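Local structure of sulfate transporter 4.1, chloroplastic (Arabidopsis thaliana, 7LHV) at residues A436-I439 / S440-G444; I264-I267 / L268-K272; A288-T291 / G292-G296. The protein cotransports sulfate with protons across a membrane and may take part in regulating sulfate assimilation. One frame throughout, in Å; residues are numbered along the deposited sequence.

Contact 1: residues A436-I439 / S440-G444; sequences AIVI and SAVSG
Ser-440 N, Ala-441 N and Val-442 N each turn back four residues, to Ala-436 O, Ile-437 O and Val-438 O, so that 436-439 and the residues from Ser-440 on are consecutive turns of helix 431-443, an alpha-helix that falls largely in a predicted membrane-spanning segment of this SLC26 transporter. The bond from Ser-440 N to Ala-436 O is representative at 2.9 Å, with an N-H...O angle of 163°. Ser-443 N continues the pattern to Ile-439 O, but the angle falls to 127° and the bond is weak.

Side-chain contact between the turns is sparse. Val-438 CG1 and Val-442 CG1 approach to 4.4 Å, a loose apolar i-to-i+4 pair, and both valines lean on Ile-220 of helix 206-229. Ala-441 CB lies 3.4 Å from Ile-437 O, the carbonyl that its own N-H bonds. Its side chain also lies about 6 Å from a bound sulfate ion, consistent with a place near the anion path. Lys-272 NZ, from helix 255-277, makes weak hydrogen bonds to Ser-440 O and Ser-443 OG. With chi1 at 79°, the hydroxyl of Ser-443 sits between its backbone N and carbonyl carbon, and Ser-443 OG donates to Ser-440 O at 3.0 Å.

Contact 2: residues I264-I267 / L268-K272; sequences ILVI and LQVMK
Ile-264 O accepts the N-H of Leu-268 at 2.9 Å, with an N-H...O angle of 162°, and Leu-268 CD1 lies beside the same oxygen. Three further bonds of equal length, ending with Met-271 N to Ile-267 O, show regular alpha-helix from Ile-264 to Met-271, inside a predicted membrane-spanning segment.

The side chains form i-to-i+4 pairs of differing shape. Ile-264 and Leu-268 run side by side and point the same way, meeting at Ile-264 CG2 and Leu-268 CD1, 4.0 Å apart. Ile-267 and Met-271 instead lie aslant, with Ile-267 CG2 3.9 Å from Met-271 SD; a bend at chi3 (71°) turns the methionine's methyl out of line with its chain. On the surface, where lipid may lie, Val-266 CG1 and Val-270 CG2 are 4.4 Å apart. Leu-268, by contrast, is buried, packing on Ile-437 and Gly-292 of the adjoining helices, and an alanine here would probably leave a gap beside Ile-264 CG2 and between those two neighbours.

Ile-264, Leu-265 and Gln-269 face helix 431-443, whereas Met-271 rests on Leu-284, Ala-288 and Thr-291, so that helix 255-277 has helix 431-443 along one part of its circumference and helix 284-300 along another.

Contact 3: residues A288-T291 / G292-G296; sequences APLT and GIVLG
A proline kink marks helix 284-300, within a predicted membrane-spanning segment, where the turn 288-291 passes into 292-296. It lies at Pro-289 and Leu-290: the proline has no N-H to give, and the N of Leu-290 likewise lacks a bond to the preceding turn. Further on, Gly-292 N bonds Ala-288 O at 3.3 Å, nearly straight at 172°. Ile-293 N stands 3.7 Å from Pro-289 O, and the pair does not count as a hydrogen bond. Val-294 N to Leu-290 O, at 2.9 Å, is a regular helical bond, and Leu-295 N to Thr-291 O is a further i-to-i+4 one.

The main apolar pair is Leu-290 with Val-294, whose side chains meet at an angle with Leu-290 CD1 4.0 Å from Val-294 CG2. The leucine's CG stands anti to its backbone N (chi1 171°), which lets both CG and CD1 lie against that one valine methyl. Ile-293 extends CG1 to 3.7 Å from Pro-289 O, and outside the helix it packs on Pro-111 and Ile-437. Thr-291 keeps its polar end within the helix: OG1, beside its own backbone N at chi1 -62°, hydrogen-bonds Ala-287 O one turn back. Gly-292 and Gly-296 are buried and four residues apart, a GxxxG sequence pattern. Gly-292 admits the Leu-268 side chain at close range, as small residues do in the packing of transmembrane helix bundles, where proline-kinked helices are also familiar.

All three contacts are turns of separate membrane helices that pack on one another, within the sulfate permease region. The centre of contact 1 is about 21 Å from the centre of the chain, and none of its touching residues is exposed; the centres of contacts 2 and 3 are about 29 and 32 Å from it, and each has valine on the surface. Contacts 1 and 2 join by polar atoms as well as packing. Contacts 2 and 3 meet through Leu-268 and the Met-271 methyl, set against backbone and side-chain atoms of helix 284-300, while 1 and 3 meet through isoleucines. Backbone regularity differs too: unbroken in 2, weakening late in 1, whereas in 3 the helix is kinked at Pro-289.

Contact 1: residues A436-I439 / S440-G444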
loop_
_atom_site.group_PDB
_atom_site.type_symbol
_atom_site.label_atom_id
_atom_site.label_comp_id
_atom_site.label_asym_id
_atom_site.label_seq_id
_atom_site.Cartn_x
_atom_site.Cartn_y
_atom_site.Cartn_z
ATOM N N ALA A 436 15.105 7.356 36.384
ATOM C CA ALA A 436 13.967 6.731 37.045
ATOM C C ALA A 436 12.656 7.336 36.567
ATOM O O ALA A 436 11.658 6.627 36.409
ATOM C CB ALA A 436 14.099 6.864 38.560
ATOM N N ILE A 437 12.638 8.648 36.336
ATOM C CA ILE A 437 11.428 9.291 35.825
ATOM C C ILE A 437 11.083 8.759 34.440
ATOM O O ILE A 437 9.917 8.472 34.146
ATOM C CB ILE A 437 11.593 10.822 35.821
ATOM C CG1 ILE A 437 11.558 11.361 37.248
ATOM C CG2 ILE A 437 10.504 11.468 34.996
ATOM C CD1 ILE A 437 11.939 12.808 37.348
ATOM N N VAL A 438 12.084 8.615 33.568
ATOM C CA VAL A 438 11.827 8.077 32.231
ATOM C C VAL A 438 11.331 6.638 32.316
ATOM O O VAL A 438 10.406 6.240 31.594
ATOM C CB VAL A 438 13.085 8.183 31.349
ATOM C CG1 VAL A 438 12.831 7.548 29.997
ATOM C CG2 VAL A 438 13.479 9.619 31.169
ATOM N N ILE A 439 11.944 5.832 33.183
ATOM C CA ILE A 439 11.532 4.438 33.323
ATOM C C ILE A 439 10.093 4.355 33.814
ATOM O O ILE A 439 9.296 3.552 33.314
ATOM C CB ILE A 439 12.494 3.689 34.260
ATOM C CG1 ILE A 439 13.846 3.488 33.584
ATOM C CG2 ILE A 439 11.911 2.352 34.663
ATOM C CD1 ILE A 439 14.901 2.937 34.506
ATOM N N SER A 440 9.734 5.183 34.797
ATOM C CA SER A 440 8.361 5.204 35.289
ATOM C C SER A 440 7.393 5.662 34.207
ATOM O O SER A 440 6.279 5.138 34.099
ATOM C CB SER A 440 8.261 6.108 36.516
ATOM O OG SER A 440 6.915 6.273 36.921
ATOM N N ALA A 441 7.794 6.647 33.404
ATOM C CA ALA A 441 6.923 7.138 32.341
ATOM C C ALA A 441 6.669 6.067 31.290
ATOM O O ALA A 441 5.547 5.941 30.786
ATOM C CB ALA A 441 7.531 8.381 31.697
ATOM N N VAL A 442 7.698 5.291 30.936
ATOM C CA VAL A 442 7.542 4.283 29.886
ATOM C C VAL A 442 7.075 2.930 30.402
ATOM O O VAL A 442 6.773 2.045 29.590
ATOM C CB VAL A 442 8.852 4.087 29.099
ATOM C CG1 VAL A 442 9.323 5.408 28.533
ATOM C CG2 VAL A 442 9.913 3.463 29.984
ATOM N N SER A 443 7.013 2.731 31.721
ATOM C CA SER A 443 6.475 1.477 32.236
ATOM C C SER A 443 5.009 1.308 31.867
ATOM O O SER A 443 4.546 0.179 31.667
ATOM C CB SER A 443 6.648 1.408 33.751
ATOM O OG SER A 443 5.656 2.173 34.409
ATOM N N GLY A 444 4.265 2.407 31.774
ATOM C CA GLY A 444 2.880 2.340 31.351
ATOM C C GLY A 444 2.671 2.178 29.864
ATOM O O GLY A 444 1.538 1.941 29.436
#

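Contact 2: residues I264-I267 / L268-K272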
loop_
_atom_site.group_PDB
_atom_site.type_symbol
_atom_site.label_atom_id
_atom_site.label_comp_id
_atom_site.label_asym_id
_atom_site.label_seq_id
_atom_site.Cartn_x
_atom_site.Cartn_y
_atom_site.Cartn_z
ATOM N N ILE A 264 13.929 5.725 43.987
ATOM C CA ILE A 264 13.130 6.760 43.338
ATOM C C ILE A 264 12.063 6.132 42.450
ATOM O O ILE A 264 10.906 6.565 42.447
ATOM C CB ILE A 264 14.036 7.726 42.552
ATOM C CG1 ILE A 264 14.838 8.598 43.517
ATOM C CG2 ILE A 264 13.209 8.599 41.629
ATOM C CD1 ILE A 264 15.896 9.436 42.844
ATOM N N LEU A 265 12.429 5.096 41.690
ATOM C CA LEU A 265 11.462 4.431 40.825
ATOM C C LEU A 265 10.356 3.770 41.636
ATOM O O LEU A 265 9.180 3.827 41.258
ATOM C CB LEU A 265 12.172 3.407 39.944
ATOM C CG LEU A 265 11.311 2.631 38.950
ATOM C CD1 LEU A 265 10.648 3.578 37.970
ATOM C CD2 LEU A 265 12.159 1.610 38.220
ATOM N N VAL A 266 10.712 3.136 42.758
ATOM C CA VAL A 266 9.705 2.504 43.606
ATOM C C VAL A 266 8.742 3.548 44.155
ATOM O O VAL A 266 7.520 3.348 44.149
ATOM C CB VAL A 266 10.385 1.709 44.736
ATOM C CG1 VAL A 266 9.414 1.467 45.878
ATOM C CG2 VAL A 266 10.922 0.394 44.204
ATOM N N ILE A 267 9.270 4.677 44.631
ATOM C CA ILE A 267 8.412 5.729 45.169
ATOM C C ILE A 267 7.493 6.275 44.085
ATOM O O ILE A 267 6.295 6.486 44.312
ATOM C CB ILE A 267 9.264 6.842 45.805
ATOM C CG1 ILE A 267 9.949 6.330 47.072
ATOM C CG2 ILE A 267 8.408 8.059 46.114
ATOM C CD1 ILE A 267 8.990 5.926 48.164
ATOM N N LEU A 268 8.036 6.509 42.887
ATOM C CA LEU A 268 7.228 7.040 41.794
ATOM C C LEU A 268 6.112 6.078 41.412
ATOM O O LEU A 268 4.964 6.494 41.216
ATOM C CB LEU A 268 8.112 7.334 40.583
ATOM C CG LEU A 268 8.600 8.769 40.390
ATOM C CD1 LEU A 268 9.275 9.288 41.645
ATOM C CD2 LEU A 268 9.545 8.844 39.207
ATOM N N GLN A 269 6.427 4.786 41.303
ATOM C CA GLN A 269 5.410 3.816 40.915
ATOM C C GLN A 269 4.357 3.648 42.004
ATOM O O GLN A 269 3.167 3.502 41.704
ATOM C CB GLN A 269 6.065 2.480 40.571
ATOM C CG GLN A 269 6.503 2.385 39.118
ATOM C CD GLN A 269 7.029 1.014 38.754
ATOM O OE1 GLN A 269 7.298 0.186 39.624
ATOM N NE2 GLN A 269 7.178 0.765 37.458
ATOM N N VAL A 270 4.770 3.678 43.274
ATOM C CA VAL A 270 3.807 3.597 44.369
ATOM C C VAL A 270 2.872 4.800 44.345
ATOM O O VAL A 270 1.651 4.660 44.499
ATOM C CB VAL A 270 4.541 3.474 45.717
ATOM C CG1 VAL A 270 3.634 3.891 46.861
ATOM C CG2 VAL A 270 5.034 2.053 45.919
ATOM N N MET A 271 3.427 5.999 44.148
ATOM C CA MET A 271 2.594 7.195 44.082
ATOM C C MET A 271 1.623 7.126 42.911
ATOM O O MET A 271 0.446 7.473 43.052
ATOM C CB MET A 271 3.473 8.441 43.972
ATOM C CG MET A 271 4.177 8.820 45.261
ATOM S SD MET A 271 5.293 10.218 45.050
ATOM C CE MET A 271 4.122 11.550 44.817
ATOM N N LYS A 272 2.099 6.680 41.748
ATOM C CA LYS A 272 1.229 6.590 40.580
ATOM C C LYS A 272 0.107 5.584 40.802
ATOM O O LYS A 272 -1.052 5.850 40.459
ATOM C CB LYS A 272 2.051 6.222 39.346
ATOM C CG LYS A 272 1.221 5.951 38.108
ATOM C CD LYS A 272 2.094 5.845 36.870
ATOM C CE LYS A 272 2.849 4.528 36.839
ATOM N NZ LYS A 272 3.530 4.309 35.534
#

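Contact 3: residues A288-T291 / G292-G296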
loop_
_atom_site.group_PDB
_atom_site.type_symbol
_atom_site.label_atom_id
_atom_site.label_comp_id
_atom_site.label_asym_id
_atom_site.label_seq_id
_atom_site.Cartn_x
_atom_site.Cartn_y
_atom_site.Cartn_z
ATOM N N ALA A 288 4.256 12.950 41.113
ATOM C CA ALA A 288 5.254 11.887 41.226
ATOM C C ALA A 288 6.592 12.253 40.595
ATOM O O ALA A 288 7.623 12.104 41.273
ATOM C CB ALA A 288 4.691 10.589 40.640
ATOM N N PRO A 289 6.670 12.718 39.339
ATOM C CA PRO A 289 7.995 13.035 38.783
ATOM C C PRO A 289 8.733 14.123 39.544
ATOM O O PRO A 289 9.958 14.043 39.690
ATOM C CB PRO A 289 7.679 13.456 37.340
ATOM C CG PRO A 289 6.270 13.872 37.368
ATOM C CD PRO A 289 5.608 12.963 38.347
ATOM N N LEU A 290 8.024 15.135 40.041
ATOM C CA LEU A 290 8.689 16.193 40.795
ATOM C C LEU A 290 9.176 15.682 42.144
ATOM O O LEU A 290 10.344 15.876 42.508
ATOM C CB LEU A 290 7.746 17.379 40.984
ATOM C CG LEU A 290 8.249 18.458 41.942
ATOM C CD1 LEU A 290 9.524 19.093 41.414
ATOM C CD2 LEU A 290 7.180 19.510 42.175
ATOM N N THR A 291 8.300 14.996 42.883
ATOM C CA THR A 291 8.623 14.583 44.244
ATOM C C THR A 291 9.902 13.758 44.276
ATOM O O THR A 291 10.777 13.983 45.121
ATOM C CB THR A 291 7.462 13.790 44.841
ATOM O OG1 THR A 291 6.300 14.626 44.911
ATOM C CG2 THR A 291 7.810 13.301 46.236
ATOM N N GLY A 292 10.044 12.826 43.333
ATOM C CA GLY A 292 11.250 12.017 43.287
ATOM C C GLY A 292 12.503 12.867 43.228
ATOM O O GLY A 292 13.441 12.664 44.004
ATOM N N ILE A 293 12.510 13.872 42.349
ATOM C CA ILE A 293 13.644 14.790 42.311
ATOM C C ILE A 293 13.800 15.485 43.653
ATOM O O ILE A 293 14.891 15.499 44.240
ATOM C CB ILE A 293 13.490 15.806 41.168
ATOM C CG1 ILE A 293 13.530 15.097 39.818
ATOM C CG2 ILE A 293 14.543 16.888 41.271
ATOM C CD1 ILE A 293 13.165 15.984 38.679
ATOM N N VAL A 294 12.697 16.017 44.186
ATOM C CA VAL A 294 12.741 16.660 45.492
ATOM C C VAL A 294 13.277 15.688 46.528
ATOM O O VAL A 294 13.983 16.086 47.464
ATOM C CB VAL A 294 11.342 17.193 45.866
ATOM C CG1 VAL A 294 11.244 17.471 47.359
ATOM C CG2 VAL A 294 11.032 18.446 45.067
ATOM N N LEU A 295 12.995 14.398 46.356
ATOM C CA LEU A 295 13.612 13.397 47.212
ATOM C C LEU A 295 15.092 13.250 46.885
ATOM O O LEU A 295 15.955 13.473 47.744
ATOM C CB LEU A 295 12.883 12.061 47.065
ATOM C CG LEU A 295 13.414 10.917 47.928
ATOM C CD1 LEU A 295 13.157 11.202 49.397
ATOM C CD2 LEU A 295 12.777 9.600 47.516
ATOM N N GLY A 296 15.406 12.930 45.628
ATOM C CA GLY A 296 16.764 12.522 45.299
ATOM C C GLY A 296 17.787 13.593 45.608
ATOM O O GLY A 296 18.791 13.337 46.281
#